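Local coordinates for monomethylamine corrinoid protein 1 (Methanosarcina barkeri, PDB 3EZX) that carries methyl groups on a corrinoid cofactor from the methyltransferase MtmB to MtbA during methanogenesis from monomethylamine, at residues A92-T97 against Q122-G127. Residues are numbered along the deposited sequence; the frame is centred on the assembly and turned at random.
Sequences AGLAIT and QIVDLG
With CG anti to the main-chain nitrogen in both L94 and Q122 (chi1 176° and -175°), CD1 of the leucine is brought beside the amide end of the extended glutamine; the two residues are paired in register and therefore share a face of the sheet. CD1 of L94 also meets CG2 of V124, and the three side chains form a small patch. A step further along this face, I96 and V124 run alongside each other, with I96 CG1 4.1 Å from V124 CB. I96 CG2 then reaches L126 CD1 at 3.9 Å, and E138 of helix 132-141 borders the same row. Cut back to an alanine, position L94 is likely to leave CG2 of V124 and the aliphatic stem of Q122 without the neighbour they share.

Beneath the side chains, a parallel ladder pairs L94 with Q122 through T97 with D125. Q122 N donates to G93 O, the amide of A95 reaches Q122 O at 3.0 Å, and A95 O in turn receives V124 N; T97 N donates to V124 O. A further bond runs from L126 N to T97 O over 2.8 Å. On the other face, A95 CB packs against I123 CD1, while T97 and I123 touch helix 107-118, the crossover helix of this beta-alpha-beta unit in the Rossmann-like cobamide-binding domain.

D125 OD1 accepts from G127 N at 3.0 Å in an Asx turn and also bonds H109 NE2, so this one oxygen ties the turn at D125-G127 to the crossover connection. The chemistry thus divides: main-chain bonds set the register, apolar contacts pack both faces, chiefly the one carrying L94, I96 and V124, and a doubly engaged carboxylate oxygen holds the turn at D125, with the side chain of T97 about 7 Å from the bound cobamide.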
# COMPACT_ATOMS: atom_id res chain seq x y z
N ALA A 92 17.75 -7.03 -0.85
CA ALA A 92 18.18 -5.69 -1.23
C ALA A 92 18.09 -4.73 -0.05
O ALA A 92 18.34 -3.53 -0.20
CB ALA A 92 17.32 -5.17 -2.38
N GLY A 93 17.72 -5.25 1.11
CA GLY A 93 17.62 -4.41 2.29
C GLY A 93 16.43 -4.72 3.18
O GLY A 93 15.68 -5.66 2.93
N LEU A 94 16.28 -3.92 4.23
CA LEU A 94 15.19 -4.09 5.19
C LEU A 94 14.16 -2.98 5.03
O LEU A 94 14.50 -1.80 5.10
CB LEU A 94 15.73 -4.06 6.62
CG LEU A 94 14.65 -4.12 7.70
CD1 LEU A 94 14.11 -5.54 7.78
CD2 LEU A 94 15.22 -3.68 9.04
N ALA A 95 12.91 -3.36 4.83
CA ALA A 95 11.85 -2.39 4.68
C ALA A 95 10.96 -2.40 5.92
O ALA A 95 10.46 -3.44 6.33
CB ALA A 95 11.02 -2.69 3.45
N ILE A 96 10.80 -1.23 6.52
CA ILE A 96 9.96 -1.05 7.70
C ILE A 96 8.71 -0.34 7.20
O ILE A 96 8.76 0.86 6.90
CB ILE A 96 10.68 -0.18 8.76
CG1 ILE A 96 12.01 -0.85 9.19
CG2 ILE A 96 9.76 0.04 9.95
CD1 ILE A 96 12.84 0.01 10.12
N THR A 97 7.61 -1.09 7.09
CA THR A 97 6.35 -0.56 6.58
C THR A 97 5.33 -0.16 7.63
O THR A 97 5.17 -0.84 8.65
CB THR A 97 5.67 -1.58 5.63
OG1 THR A 97 5.61 -2.88 6.25
CG2 THR A 97 6.44 -1.70 4.30
N GLN A 122 13.44 -7.77 3.13
CA GLN A 122 13.05 -8.41 4.38
C GLN A 122 12.01 -7.44 4.92
O GLN A 122 12.19 -6.23 4.87
CB GLN A 122 14.22 -8.51 5.35
CG GLN A 122 13.87 -9.28 6.60
CD GLN A 122 14.79 -8.98 7.76
OE1 GLN A 122 14.64 -9.54 8.85
NE2 GLN A 122 15.76 -8.09 7.53
N ILE A 123 10.92 -7.98 5.43
CA ILE A 123 9.84 -7.14 5.91
C ILE A 123 9.70 -6.96 7.41
O ILE A 123 9.95 -7.87 8.19
CB ILE A 123 8.49 -7.64 5.34
CG1 ILE A 123 8.50 -7.56 3.82
CG2 ILE A 123 7.34 -6.83 5.91
CD1 ILE A 123 8.88 -6.18 3.28
N VAL A 124 9.31 -5.74 7.78
CA VAL A 124 9.06 -5.36 9.17
C VAL A 124 7.79 -4.51 9.09
O VAL A 124 7.85 -3.29 8.92
CB VAL A 124 10.21 -4.52 9.76
CG1 VAL A 124 9.90 -4.18 11.21
CG2 VAL A 124 11.50 -5.30 9.69
N ASP A 125 6.65 -5.18 9.19
CA ASP A 125 5.33 -4.55 9.11
C ASP A 125 4.85 -4.06 10.48
O ASP A 125 4.44 -4.87 11.30
CB ASP A 125 4.33 -5.57 8.56
CG ASP A 125 3.08 -4.93 8.00
OD1 ASP A 125 2.66 -3.87 8.51
OD2 ASP A 125 2.51 -5.51 7.05
N LEU A 126 4.88 -2.75 10.70
CA LEU A 126 4.44 -2.19 11.98
C LEU A 126 2.92 -2.13 12.17
O LEU A 126 2.44 -1.86 13.28
CB LEU A 126 5.04 -0.80 12.19
CG LEU A 126 6.57 -0.71 12.25
CD1 LEU A 126 6.99 0.71 12.65
CD2 LEU A 126 7.11 -1.71 13.26
N GLY A 127 2.16 -2.38 11.11
CA GLY A 127 0.71 -2.34 11.20
C GLY A 127 0.18 -0.96 10.83
O GLY A 127 0.77 -0.27 10.01